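Molinate hydrolase (Gulosibacter molinativorax, PDB 4UB9) hydrolyses the thiocarbamate pesticide molinate and, as a zinc-binding member of the amidohydrolase family, probably acts on non-peptide carbon-nitrogen bonds. Local coordinates at residues Glu294-Leu299 with Leu320-Trp325; Thr284-Leu289 with Pro310-Thr315; Ile112-Arg117 with Cys376-Ile381; Tyr123-Glu128 with Pro483-Tyr488. All blocks are in the same frame, centred on the assembly; numbering follows the deposited sequence.

Contact 1. Residues Glu294-Leu299 with Leu320-Trp325; sequences ERDADL and LEKQLW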
loop_
_atom_site.group_PDB
_atom_site.type_symbol
_atom_site.label_atom_id
_atom_site.label_comp_id
_atom_site.label_asym_id
_atom_site.label_seq_id
_atom_site.Cartn_x
_atom_site.Cartn_y
_atom_site.Cartn_z
ATOM N N GLU A 294 -5.381 39.078 6.380
ATOM C CA GLU A 294 -6.617 39.790 6.622
ATOM C C GLU A 294 -7.166 39.603 8.035
ATOM O O GLU A 294 -8.016 40.340 8.450
ATOM C CB GLU A 294 -7.680 39.401 5.580
ATOM C CG GLU A 294 -7.448 40.068 4.218
ATOM C CD GLU A 294 -7.370 41.602 4.289
ATOM O OE1 GLU A 294 -8.233 42.202 4.957
ATOM O OE2 GLU A 294 -6.467 42.207 3.670
ATOM N N ARG A 295 -6.667 38.615 8.766
ATOM C CA ARG A 295 -6.988 38.445 10.191
ATOM C C ARG A 295 -5.928 39.060 11.103
ATOM O O ARG A 295 -5.948 38.850 12.303
ATOM C CB ARG A 295 -7.117 36.963 10.538
ATOM C CG ARG A 295 -8.156 36.172 9.752
ATOM C CD ARG A 295 -9.484 36.788 9.926
ATOM N NE ARG A 295 -10.616 35.973 9.483
ATOM C CZ ARG A 295 -10.938 35.761 8.217
ATOM N NH1 ARG A 295 -10.145 36.187 7.221
ATOM N NH2 ARG A 295 -12.065 35.112 7.953
ATOM N N ASP A 296 -4.982 39.798 10.523
ATOM C CA ASP A 296 -3.904 40.415 11.304
ATOM C C ASP A 296 -3.219 39.409 12.242
ATOM O O ASP A 296 -3.009 39.657 13.413
ATOM C CB ASP A 296 -4.427 41.619 12.109
ATOM C CG ASP A 296 -4.975 42.734 11.210
ATOM O OD1 ASP A 296 -4.262 43.217 10.299
ATOM O OD2 ASP A 296 -6.116 43.146 11.439
ATOM N N ALA A 297 -2.858 38.272 11.690
ATOM C CA ALA A 297 -2.146 37.239 12.449
ATOM C C ALA A 297 -0.881 37.811 13.064
ATOM O O ALA A 297 -0.171 38.578 12.438
ATOM C CB ALA A 297 -1.788 36.095 11.550
ATOM N N ASP A 298 -0.625 37.443 14.295
ATOM C CA ASP A 298 0.604 37.854 14.988
ATOM C C ASP A 298 1.840 37.213 14.368
ATOM O O ASP A 298 2.905 37.799 14.339
ATOM C CB ASP A 298 0.527 37.480 16.472
ATOM C CG ASP A 298 -0.529 38.291 17.206
ATOM O OD1 ASP A 298 -0.207 39.419 17.567
ATOM O OD2 ASP A 298 -1.679 37.841 17.352
ATOM N N LEU A 299 1.694 35.974 13.933
ATOM C CA LEU A 299 2.774 35.298 13.268
ATOM C C LEU A 299 2.229 34.272 12.296
ATOM O O LEU A 299 1.453 33.404 12.655
ATOM C CB LEU A 299 3.728 34.656 14.280
ATOM C CG LEU A 299 4.944 33.964 13.639
ATOM C CD1 LEU A 299 5.827 34.957 12.905
ATOM C CD2 LEU A 299 5.743 33.249 14.707
ATOM N N LEU A 320 3.909 44.727 4.124
ATOM C CA LEU A 320 4.658 45.960 4.404
ATOM C C LEU A 320 3.756 46.990 5.068
ATOM O O LEU A 320 4.068 47.534 6.111
ATOM C CB LEU A 320 5.219 46.541 3.120
ATOM C CG LEU A 320 6.367 45.695 2.543
ATOM C CD1 LEU A 320 6.724 46.180 1.152
ATOM C CD2 LEU A 320 7.605 45.671 3.441
ATOM N N GLU A 321 2.592 47.186 4.487
ATOM C CA GLU A 321 1.673 48.185 4.970
ATOM C C GLU A 321 1.211 47.830 6.398
ATOM O O GLU A 321 1.203 48.666 7.256
ATOM C CB GLU A 321 0.505 48.314 3.963
ATOM C CG GLU A 321 -0.404 49.519 4.164
ATOM C CD GLU A 321 -1.591 49.236 5.080
ATOM O OE1 GLU A 321 -2.150 48.104 5.047
ATOM O OE2 GLU A 321 -1.976 50.156 5.846
ATOM N N LYS A 322 0.819 46.583 6.637
ATOM C CA LYS A 322 0.312 46.149 7.971
ATOM C C LYS A 322 1.417 45.831 8.941
ATOM O O LYS A 322 1.203 45.773 10.122
ATOM C CB LYS A 322 -0.622 44.953 7.856
ATOM C CG LYS A 322 -1.998 45.312 7.309
ATOM C CD LYS A 322 -2.674 44.171 6.565
ATOM C CE LYS A 322 -4.176 44.415 6.357
ATOM N NZ LYS A 322 -4.914 43.827 7.525
ATOM N N GLN A 323 2.616 45.608 8.417
ATOM C CA GLN A 323 3.795 45.263 9.261
ATOM C C GLN A 323 3.568 43.987 10.071
ATOM O O GLN A 323 3.718 43.966 11.261
ATOM C CB GLN A 323 4.185 46.435 10.183
ATOM C CG GLN A 323 4.858 47.572 9.419
ATOM C CD GLN A 323 6.243 47.161 8.893
ATOM O OE1 GLN A 323 6.455 47.001 7.679
ATOM N NE2 GLN A 323 7.194 46.990 9.810
ATOM N N LEU A 324 3.139 42.960 9.394
ATOM C CA LEU A 324 2.913 41.704 10.030
ATOM C C LEU A 324 4.173 40.841 9.929
ATOM O O LEU A 324 4.891 40.892 8.950
ATOM C CB LEU A 324 1.713 40.965 9.390
ATOM C CG LEU A 324 0.346 41.639 9.486
ATOM C CD1 LEU A 324 -0.685 40.876 8.677
ATOM C CD2 LEU A 324 -0.124 41.747 10.934
ATOM N N TRP A 325 4.356 39.986 10.933
ATOM C CA TRP A 325 5.462 39.059 10.968
ATOM C C TRP A 325 5.193 37.776 10.197
ATOM O O TRP A 325 4.226 37.055 10.455
ATOM C CB TRP A 325 5.805 38.717 12.391
ATOM C CG TRP A 325 6.270 39.841 13.178
ATOM C CD1 TRP A 325 5.578 40.474 14.143
ATOM C CD2 TRP A 325 7.552 40.452 13.132
ATOM N NE1 TRP A 325 6.353 41.457 14.712
ATOM C CE2 TRP A 325 7.564 41.473 14.097
ATOM C CE3 TRP A 325 8.693 40.248 12.369
ATOM C CZ2 TRP A 325 8.660 42.298 14.312
ATOM C CZ3 TRP A 325 9.812 41.082 12.577
ATOM C CH2 TRP A 325 9.774 42.089 13.541
HETATM O O HOH W 1 2.179 39.868 12.881
#

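Contact 2. Residues Thr284-Leu289 with Pro310-Thr315; sequences TSLEGL and PIPEET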
loop_
_atom_site.group_PDB
_atom_site.type_symbol
_atom_site.label_atom_id
_atom_site.label_comp_id
_atom_site.label_asym_id
_atom_site.label_seq_id
_atom_site.Cartn_x
_atom_site.Cartn_y
_atom_site.Cartn_z
ATOM N N THR A 284 -0.826 27.228 3.483
ATOM C CA THR A 284 -0.235 26.350 2.523
ATOM C C THR A 284 -0.486 26.817 1.092
ATOM O O THR A 284 -0.188 26.132 0.151
ATOM C CB THR A 284 -0.701 24.919 2.880
ATOM O OG1 THR A 284 0.344 24.268 3.586
ATOM C CG2 THR A 284 -1.095 24.107 1.734
ATOM N N SER A 285 -1.065 27.993 0.962
ATOM C CA SER A 285 -1.514 28.520 -0.350
ATOM C C SER A 285 -1.546 30.021 -0.341
ATOM O O SER A 285 -1.528 30.644 0.718
ATOM C CB SER A 285 -2.957 28.054 -0.680
ATOM O OG SER A 285 -3.864 28.570 0.269
ATOM N N LEU A 286 -1.606 30.616 -1.529
ATOM C CA LEU A 286 -1.672 32.098 -1.650
ATOM C C LEU A 286 -2.929 32.654 -0.978
ATOM O O LEU A 286 -2.891 33.630 -0.271
ATOM C CB LEU A 286 -1.692 32.509 -3.094
ATOM C CG LEU A 286 -0.408 32.247 -3.876
ATOM C CD1 LEU A 286 -0.542 32.690 -5.354
ATOM C CD2 LEU A 286 0.759 32.945 -3.221
ATOM N N GLU A 287 -4.050 31.990 -1.207
ATOM C CA GLU A 287 -5.303 32.417 -0.608
ATOM C C GLU A 287 -5.307 32.214 0.891
ATOM O O GLU A 287 -5.872 33.009 1.635
ATOM C CB GLU A 287 -6.490 31.707 -1.246
ATOM C CG GLU A 287 -6.894 32.351 -2.566
ATOM C CD GLU A 287 -7.208 33.856 -2.412
ATOM O OE1 GLU A 287 -8.145 34.279 -1.682
ATOM O OE2 GLU A 287 -6.477 34.648 -3.002
ATOM N N GLY A 288 -4.620 31.188 1.333
ATOM C CA GLY A 288 -4.458 30.981 2.758
ATOM C C GLY A 288 -3.657 32.101 3.384
ATOM O O GLY A 288 -3.990 32.630 4.436
ATOM N N LEU A 289 -2.577 32.447 2.730
ATOM C CA LEU A 289 -1.729 33.520 3.192
ATOM C C LEU A 289 -2.530 34.820 3.259
ATOM O O LEU A 289 -2.485 35.533 4.228
ATOM C CB LEU A 289 -0.541 33.690 2.244
ATOM C CG LEU A 289 0.442 34.823 2.552
ATOM C CD1 LEU A 289 1.017 34.757 3.957
ATOM C CD2 LEU A 289 1.588 34.759 1.545
ATOM N N PRO A 310 3.716 31.723 -7.182
ATOM C CA PRO A 310 4.445 32.901 -6.679
ATOM C C PRO A 310 3.568 33.910 -5.965
ATOM O O PRO A 310 2.468 34.191 -6.376
ATOM C CB PRO A 310 5.065 33.511 -7.941
ATOM C CG PRO A 310 4.178 33.078 -9.045
ATOM C CD PRO A 310 3.591 31.723 -8.658
ATOM N N ILE A 311 4.097 34.455 -4.888
ATOM C CA ILE A 311 3.375 35.417 -4.102
ATOM C C ILE A 311 3.180 36.707 -4.918
ATOM O O ILE A 311 4.135 37.249 -5.407
ATOM C CB ILE A 311 4.101 35.761 -2.814
ATOM C CG1 ILE A 311 4.169 34.537 -1.919
ATOM C CG2 ILE A 311 3.363 36.876 -2.097
ATOM C CD1 ILE A 311 4.906 34.774 -0.620
ATOM N N PRO A 312 1.938 37.177 -5.074
ATOM C CA PRO A 312 1.720 38.411 -5.819
ATOM C C PRO A 312 2.201 39.629 -5.086
ATOM O O PRO A 312 2.267 39.672 -3.842
ATOM C CB PRO A 312 0.203 38.494 -5.968
ATOM C CG PRO A 312 -0.347 37.196 -5.444
ATOM C CD PRO A 312 0.694 36.628 -4.523
ATOM N N GLU A 313 2.512 40.634 -5.877
ATOM C CA GLU A 313 3.031 41.901 -5.380
ATOM C C GLU A 313 2.100 42.505 -4.345
ATOM O O GLU A 313 2.522 42.982 -3.305
ATOM C CB GLU A 313 3.274 42.833 -6.568
ATOM C CG GLU A 313 4.441 43.781 -6.361
ATOM C CD GLU A 313 5.738 43.098 -5.898
ATOM O OE1 GLU A 313 6.278 42.231 -6.619
ATOM O OE2 GLU A 313 6.252 43.460 -4.817
ATOM N N GLU A 314 0.812 42.442 -4.623
ATOM C CA GLU A 314 -0.211 43.015 -3.751
ATOM C C GLU A 314 -0.139 42.454 -2.322
ATOM O O GLU A 314 -0.359 43.159 -1.345
ATOM C CB GLU A 314 -1.583 42.743 -4.393
ATOM C CG GLU A 314 -2.753 43.240 -3.584
ATOM C CD GLU A 314 -4.099 42.543 -3.802
ATOM O OE1 GLU A 314 -4.530 42.471 -4.975
ATOM O OE2 GLU A 314 -4.750 42.123 -2.788
ATOM N N THR A 315 0.183 41.173 -2.222
ATOM C CA THR A 315 0.270 40.501 -0.945
ATOM C C THR A 315 1.512 40.971 -0.198
ATOM O O THR A 315 1.465 41.187 1.016
ATOM C CB THR A 315 0.334 38.981 -1.087
ATOM O OG1 THR A 315 -0.801 38.513 -1.798
ATOM C CG2 THR A 315 0.370 38.293 0.269
#

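Contact 3. Residues Ile112-Arg117 with Cys376-Ile381; sequences IEYLAR and CTDPDI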
loop_
_atom_site.group_PDB
_atom_site.type_symbol
_atom_site.label_atom_id
_atom_site.label_comp_id
_atom_site.label_asym_id
_atom_site.label_seq_id
_atom_site.Cartn_x
_atom_site.Cartn_y
_atom_site.Cartn_z
ATOM N N ILE A 112 5.923 5.487 14.985
ATOM C CA ILE A 112 5.493 4.408 15.839
ATOM C C ILE A 112 6.586 4.098 16.843
ATOM O O ILE A 112 6.335 4.082 18.048
ATOM C CB ILE A 112 5.152 3.151 15.083
ATOM C CG1 ILE A 112 3.958 3.375 14.154
ATOM C CG2 ILE A 112 4.772 2.037 16.067
ATOM C CD1 ILE A 112 3.774 2.268 13.152
ATOM N N GLU A 113 7.776 3.829 16.324
ATOM C CA GLU A 113 8.895 3.372 17.153
ATOM C C GLU A 113 9.271 4.412 18.179
ATOM O O GLU A 113 9.448 4.109 19.359
ATOM C CB GLU A 113 10.122 2.954 16.329
ATOM C CG GLU A 113 10.720 4.046 15.450
ATOM C CD GLU A 113 11.553 3.492 14.299
ATOM O OE1 GLU A 113 12.790 3.297 14.473
ATOM O OE2 GLU A 113 10.991 3.311 13.190
ATOM N N TYR A 114 9.278 5.659 17.769
ATOM C CA TYR A 114 9.594 6.753 18.697
ATOM C C TYR A 114 8.544 6.914 19.811
ATOM O O TYR A 114 8.870 6.991 20.996
ATOM C CB TYR A 114 9.686 8.012 17.878
ATOM C CG TYR A 114 9.903 9.353 18.560
ATOM C CD1 TYR A 114 11.189 9.769 18.969
ATOM C CD2 TYR A 114 8.879 10.265 18.671
ATOM C CE1 TYR A 114 11.405 11.030 19.501
ATOM C CE2 TYR A 114 9.097 11.549 19.198
ATOM C CZ TYR A 114 10.348 11.905 19.626
ATOM O OH TYR A 114 10.534 13.159 20.132
ATOM N N LEU A 115 7.274 6.965 19.438
ATOM C CA LEU A 115 6.252 7.188 20.474
ATOM C C LEU A 115 6.106 5.988 21.411
ATOM O O LEU A 115 5.766 6.152 22.584
ATOM C CB LEU A 115 4.912 7.563 19.856
ATOM C CG LEU A 115 4.938 8.969 19.200
ATOM C CD1 LEU A 115 3.668 9.247 18.402
ATOM C CD2 LEU A 115 5.114 10.040 20.238
ATOM N N ALA A 116 6.313 4.793 20.882
ATOM C CA ALA A 116 6.194 3.613 21.721
ATOM C C ALA A 116 7.393 3.529 22.644
ATOM O O ALA A 116 7.288 3.179 23.825
ATOM C CB ALA A 116 6.075 2.365 20.887
ATOM N N ARG A 117 8.542 3.870 22.108
ATOM C CA ARG A 117 9.749 3.724 22.897
ATOM C C ARG A 117 9.723 4.632 24.093
ATOM O O ARG A 117 10.228 4.295 25.138
ATOM C CB ARG A 117 10.991 4.002 22.042
ATOM C CG ARG A 117 12.318 3.595 22.700
ATOM C CD ARG A 117 13.507 4.022 21.836
ATOM N NE ARG A 117 13.551 3.394 20.532
ATOM C CZ ARG A 117 14.010 2.163 20.310
ATOM N NH1 ARG A 117 14.462 1.423 21.304
ATOM N NH2 ARG A 117 13.994 1.655 19.070
ATOM N N CYS A 376 14.249 17.090 17.795
ATOM C CA CYS A 376 15.344 16.207 18.159
ATOM C C CYS A 376 15.038 14.817 17.614
ATOM O O CYS A 376 14.353 13.982 18.221
ATOM C CB CYS A 376 15.578 16.220 19.660
ATOM S SG CYS A 376 16.798 14.985 20.142
ATOM N N THR A 377 15.585 14.571 16.441
ATOM C CA THR A 377 15.264 13.396 15.653
ATOM C C THR A 377 15.883 12.123 16.197
ATOM O O THR A 377 17.027 12.091 16.620
ATOM C CB THR A 377 15.726 13.586 14.193
ATOM O OG1 THR A 377 15.240 14.849 13.742
ATOM C CG2 THR A 377 15.166 12.485 13.274
ATOM N N ASP A 378 15.092 11.060 16.189
ATOM C CA ASP A 378 15.549 9.788 16.740
ATOM C C ASP A 378 16.816 9.326 16.019
ATOM O O ASP A 378 16.852 9.311 14.784
ATOM C CB ASP A 378 14.460 8.721 16.608
ATOM C CG ASP A 378 14.759 7.476 17.417
ATOM O OD1 ASP A 378 15.483 6.597 16.900
ATOM O OD2 ASP A 378 14.251 7.358 18.545
ATOM N N PRO A 379 17.821 8.879 16.771
ATOM C CA PRO A 379 19.094 8.442 16.142
ATOM C C PRO A 379 18.974 7.285 15.204
ATOM O O PRO A 379 19.684 7.236 14.218
ATOM C CB PRO A 379 19.956 8.054 17.314
ATOM C CG PRO A 379 19.036 7.927 18.486
ATOM C CD PRO A 379 17.884 8.847 18.233
ATOM N N ASP A 380 18.014 6.405 15.414
ATOM C CA ASP A 380 17.782 5.343 14.407
ATOM C C ASP A 380 17.369 5.913 13.061
ATOM O O ASP A 380 17.715 5.369 12.004
ATOM C CB ASP A 380 16.740 4.306 14.842
ATOM C CG ASP A 380 17.283 3.278 15.776
ATOM O OD1 ASP A 380 18.497 2.980 15.751
ATOM O OD2 ASP A 380 16.472 2.720 16.532
ATOM N N ILE A 381 16.606 6.994 13.092
ATOM C CA ILE A 381 16.156 7.659 11.846
ATOM C C ILE A 381 17.274 8.483 11.212
ATOM O O ILE A 381 17.431 8.510 9.996
ATOM C CB ILE A 381 14.937 8.568 12.110
ATOM C CG1 ILE A 381 13.717 7.722 12.487
ATOM C CG2 ILE A 381 14.604 9.460 10.911
ATOM C CD1 ILE A 381 13.048 7.088 11.289
HETATM O O HOH W 2 13.037 14.011 20.571
HETATM O O HOH W 3 12.787 4.972 18.568
#

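Contact 4. Residues Tyr123-Glu128 with Pro483-Tyr488; sequences YKVIEE and PLVTAY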
loop_
_atom_site.group_PDB
_atom_site.type_symbol
_atom_site.label_atom_id
_atom_site.label_comp_id
_atom_site.label_asym_id
_atom_site.label_seq_id
_atom_site.Cartn_x
_atom_site.Cartn_y
_atom_site.Cartn_z
ATOM N N TYR A 123 7.473 13.954 28.739
ATOM C CA TYR A 123 7.919 15.234 29.291
ATOM C C TYR A 123 9.446 15.304 29.341
ATOM O O TYR A 123 10.025 16.378 29.154
ATOM C CB TYR A 123 7.324 15.556 30.666
ATOM C CG TYR A 123 7.814 14.737 31.852
ATOM C CD1 TYR A 123 7.295 13.477 32.097
ATOM C CD2 TYR A 123 8.795 15.213 32.696
ATOM C CE1 TYR A 123 7.758 12.701 33.145
ATOM C CE2 TYR A 123 9.233 14.470 33.784
ATOM C CZ TYR A 123 8.707 13.209 34.006
ATOM O OH TYR A 123 9.096 12.450 35.091
ATOM N N LYS A 124 10.095 14.169 29.571
ATOM C CA LYS A 124 11.580 14.133 29.594
ATOM C C LYS A 124 12.168 14.240 28.217
ATOM O O LYS A 124 13.233 14.807 28.036
ATOM C CB LYS A 124 12.079 12.868 30.246
ATOM C CG LYS A 124 11.896 12.887 31.742
ATOM C CD LYS A 124 12.415 11.629 32.411
ATOM C CE LYS A 124 12.263 11.779 33.908
ATOM N NZ LYS A 124 12.158 10.462 34.577
ATOM N N VAL A 125 11.468 13.677 27.235
ATOM C CA VAL A 125 11.888 13.824 25.850
ATOM C C VAL A 125 11.893 15.321 25.506
ATOM O O VAL A 125 12.791 15.842 24.835
ATOM C CB VAL A 125 10.943 13.102 24.889
ATOM C CG1 VAL A 125 11.244 13.447 23.429
ATOM C CG2 VAL A 125 11.034 11.618 25.114
ATOM N N ILE A 126 10.846 16.003 25.946
ATOM C CA ILE A 126 10.678 17.407 25.639
ATOM C C ILE A 126 11.782 18.219 26.335
ATOM O O ILE A 126 12.379 19.114 25.754
ATOM C CB ILE A 126 9.283 17.892 26.045
ATOM C CG1 ILE A 126 8.257 17.334 25.064
ATOM C CG2 ILE A 126 9.208 19.421 26.034
ATOM C CD1 ILE A 126 6.820 17.562 25.473
ATOM N N GLU A 127 12.053 17.893 27.593
ATOM C CA GLU A 127 13.157 18.567 28.340
ATOM C C GLU A 127 14.500 18.343 27.669
ATOM O O GLU A 127 15.242 19.292 27.428
ATOM C CB GLU A 127 13.206 18.137 29.790
ATOM C CG GLU A 127 12.007 18.684 30.555
ATOM C CD GLU A 127 11.762 18.010 31.902
ATOM O OE1 GLU A 127 12.591 17.163 32.312
ATOM O OE2 GLU A 127 10.732 18.340 32.548
ATOM N N GLU A 128 14.779 17.108 27.317
ATOM C CA GLU A 128 16.015 16.777 26.555
ATOM C C GLU A 128 16.132 17.653 25.285
ATOM O O GLU A 128 17.193 18.207 24.985
ATOM C CB GLU A 128 16.046 15.302 26.147
ATOM C CG GLU A 128 17.245 14.881 25.303
ATOM C CD GLU A 128 17.186 13.442 24.796
ATOM O OE1 GLU A 128 16.065 12.943 24.569
ATOM O OE2 GLU A 128 18.246 12.790 24.609
ATOM N N PRO A 483 20.800 11.749 28.493
ATOM C CA PRO A 483 20.362 11.329 27.192
ATOM C C PRO A 483 19.261 10.300 27.275
ATOM O O PRO A 483 19.357 9.337 28.034
ATOM C CB PRO A 483 21.636 10.745 26.555
ATOM C CG PRO A 483 22.758 11.513 27.218
ATOM C CD PRO A 483 22.268 11.723 28.628
ATOM N N LEU A 484 18.225 10.538 26.485
ATOM C CA LEU A 484 17.059 9.677 26.463
ATOM C C LEU A 484 16.841 9.253 25.020
ATOM O O LEU A 484 17.195 8.129 24.646
ATOM C CB LEU A 484 15.858 10.398 27.063
ATOM C CG LEU A 484 14.578 9.590 27.195
ATOM C CD1 LEU A 484 14.786 8.290 27.965
ATOM C CD2 LEU A 484 13.525 10.439 27.883
ATOM N N VAL A 485 16.317 10.145 24.176
ATOM C CA VAL A 485 16.233 9.777 22.752
ATOM C C VAL A 485 17.607 9.747 22.115
ATOM O O VAL A 485 17.866 8.917 21.249
ATOM C CB VAL A 485 15.143 10.507 21.897
ATOM C CG1 VAL A 485 14.321 11.478 22.679
ATOM C CG2 VAL A 485 15.681 11.080 20.619
ATOM N N THR A 486 18.499 10.616 22.583
ATOM C CA THR A 486 19.872 10.646 22.033
ATOM C C THR A 486 20.791 9.568 22.577
ATOM O O THR A 486 21.875 9.400 22.073
ATOM C CB THR A 486 20.574 12.005 22.216
ATOM O OG1 THR A 486 20.588 12.353 23.605
ATOM C CG2 THR A 486 19.868 13.028 21.397
ATOM N N ALA A 487 20.364 8.861 23.611
ATOM C CA ALA A 487 21.131 7.682 24.077
ATOM C C ALA A 487 21.351 6.711 22.942
ATOM O O ALA A 487 20.417 6.224 22.328
ATOM C CB ALA A 487 20.439 6.987 25.244
ATOM N N TYR A 488 22.611 6.426 22.676
ATOM C CA TYR A 488 22.981 5.630 21.527
ATOM C C TYR A 488 24.399 5.107 21.673
ATOM O O TYR A 488 25.268 5.817 22.134
ATOM C CB TYR A 488 22.899 6.481 20.267
ATOM C CG TYR A 488 22.417 5.755 19.032
ATOM C CD1 TYR A 488 21.142 5.164 19.005
ATOM C CD2 TYR A 488 23.201 5.673 17.891
ATOM C CE1 TYR A 488 20.683 4.498 17.885
ATOM C CE2 TYR A 488 22.748 5.009 16.768
ATOM C CZ TYR A 488 21.482 4.426 16.770
ATOM O OH TYR A 488 20.983 3.798 15.651
#

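Contact 1. Residues Glu294-Leu299 with Leu320-Trp325
Lys322 and Asp296 form the charged part of this contact, with NZ of Lys322 2.9 Å from OD1 of Asp296. The ammonium approaches on the syn side but 34° out of the carboxylate plane, and the lysine chain, bent at its last torsion (chi4 -91°), crosses the aspartate at about a right angle. Glu294 adds a more distant negative charge, its OE2 being 4.5 Å from Lys322 NZ; that oxygen is bridged to Lys318. Beside the ion pair lie van der Waals contacts. CD2 of Leu324 rests 3.5 Å from the carbonyl O of Ala297, and CD1 of the buried Leu299 lies 3.8 Å from CB of Trp325, whose indole continues away onto helix 424-429. Water completes the contact, accepting from Trp325 N at 2.9 Å and donating to Ala297 O at 2.7 Å, with a weak bond to Asp298 O. In the barrel fold of this family, the two segments are neighbouring helix-to-strand connections, leading into strands 299-301 and 326-328. Side chains touch side chains and backbone alike, and a water links the backbones, so an ion pair near the surface adjoins a leucine and tryptophan layer that probably contributes much of the burial.

Contact 2. Residues Thr284-Leu289 with Pro310-Thr315
Leu286 packs against the backbone of Pro310 and Ile311 at the start of two neighbouring helices of the barrel fold, 286-294 and 313-322. Its CG stands opposite the carbonyl carbon (chi1 -68°) and the chain then runs out extended, which carries both methyls across to the other segment. CD1 meets O of Pro310 at 3.5 Å, while CD2 lies 3.7 Å from CA of Ile311 and 3.9 Å from CD of Pro312. Leu289, one turn on, takes the other common leucine shape: CG is opposite the backbone N (chi1 178°), and CD2 touches two partners. One is CD1 of Ile311 at 4.0 Å, the tip of an extended isoleucine that meets the leucine nearly at a right angle; the other is CG2 of Thr315 at 3.9 Å. Thr315 can offer that methyl because its hydroxyl is folded beside its own N (chi1 -57°), leaving CG2 directed at Leu289. Ser285 N-caps the first helix, its OG accepting from Gly288 N at 2.9 Å. That helix start follows closely on the zinc ligand His282, and Glu287 beside it is paired with Arg263 of the second subunit. Across the contact there is no hydrogen bond, and Ile311 has its backbone N and O bound by Asn357 and Arg360 instead. The hold between the two helix starts therefore rests on apolar fit, leucine methyls against Ile311, the Pro312 ring, the Thr315 methyl and the backbone, with the two leucine torsions pointing those methyls at their partners.

Contact 3. Residues Ile112-Arg117 with Cys376-Ile381
Tyr114 and Asp378 make the closer-packed part of this contact. OD2 of Asp378 lies in the plane of the tyrosine ring, at its edge, 3.9 Å from CD1 of Tyr114, and ring and carboxylate stand nearly perpendicular, 87° apart. The aspartate holds this place while N-capping helix 379-383: its OD1 accepts from Asp380 N at 2.9 Å, on the anti side and 27° out of plane, and OD2 forms a salt bridge with Arg490. Around this pair the contact is looser and runs through water. One water joins OH of Tyr114 to O of Cys376, 2.7 Å from each. A second lies in the guanidinium plane, 2.6 Å from NE of Arg117, and donates to Asp378 OD2. Arg117 and Asp380 meet only by a long ion pair, NH2 to OD2 3.7 Å, with no N-H pointing at the oxygen; the arginine's stronger partner is Glu119 of the third subunit. Asp380 is likewise held elsewhere, by Tyr488, Arg490 and Arg203 of that subunit. With alanine at Asp378, the first turn of helix 379-383 would probably lose its side-chain cap, and Arg490 and the water on Arg117 a carboxylate partner. Helix 111-118 and the start of helix 379-383 are thus joined at the subunit interface by a charge network in which arginines from both subunits probably offset Asp378 and Asp380, while two waters bridge polar groups that do not meet directly.

Contact 4. Residues Tyr123-Glu128 with Pro483-Tyr488
Glu128 sets the end of its carboxylate against the N-H groups of Leu484, Val485 and Thr486, the beginning of a type I beta turn with a weak closing bond from Ala487 N to Leu484 O. The glutamate leaves helix 122-135 of the barrel domain fully extended, CG opposite the backbone N (chi1 177°), which carries its buried carboxylate to the turn in the C-terminal tail. OE1 accepts from Val485 N at 2.8 Å through its syn lone pair. OE2 takes three donors: Thr486 OG1 at 2.6 Å, nearly in line with the C-O bond, Thr486 N at 3.0 Å on the syn side, and Leu484 N. Apolar contacts flank this grip: CD2 of Leu484 touches CB of Lys124 at 3.7 Å and CG2 of Val125 at 3.9 Å. The amine of Lys124 leads away to Asp496 of the third subunit. Alanine in place of Glu128 removes the acceptor of three successive N-H groups and a hydroxyl, and the turn would probably be freer to move off the helix. The N-H of Leu484 comes from above the carboxylate, 59° out of its plane, yet points almost straight at Glu128 OE2, 175° at the hydrogen and 2.9 Å from N to O.

Overall arrangement
From the N terminus, helix 111-118 opens contact 3 and helix 122-135 opens contact 4; they close at 376-381 and 483-488, so the two long loops cross. Both short loops fall within them: contact 2 runs from 284-289 to 310-315 and contact 1 from 294-299 to 320-325, also crossing. Contacts 1 and 2 have centres 13 Å apart and join helix 286-294 and the loop after it to helix 313-322 and its ends. Contacts 3 and 4, centres 10 Å apart, touch through a probable hydrogen bond between Asp380 and Tyr488, tie early helices to late chain and both meet the third subunit. Contact 1 lies across the chain's centre from both, centres about 36 to 37 Å apart.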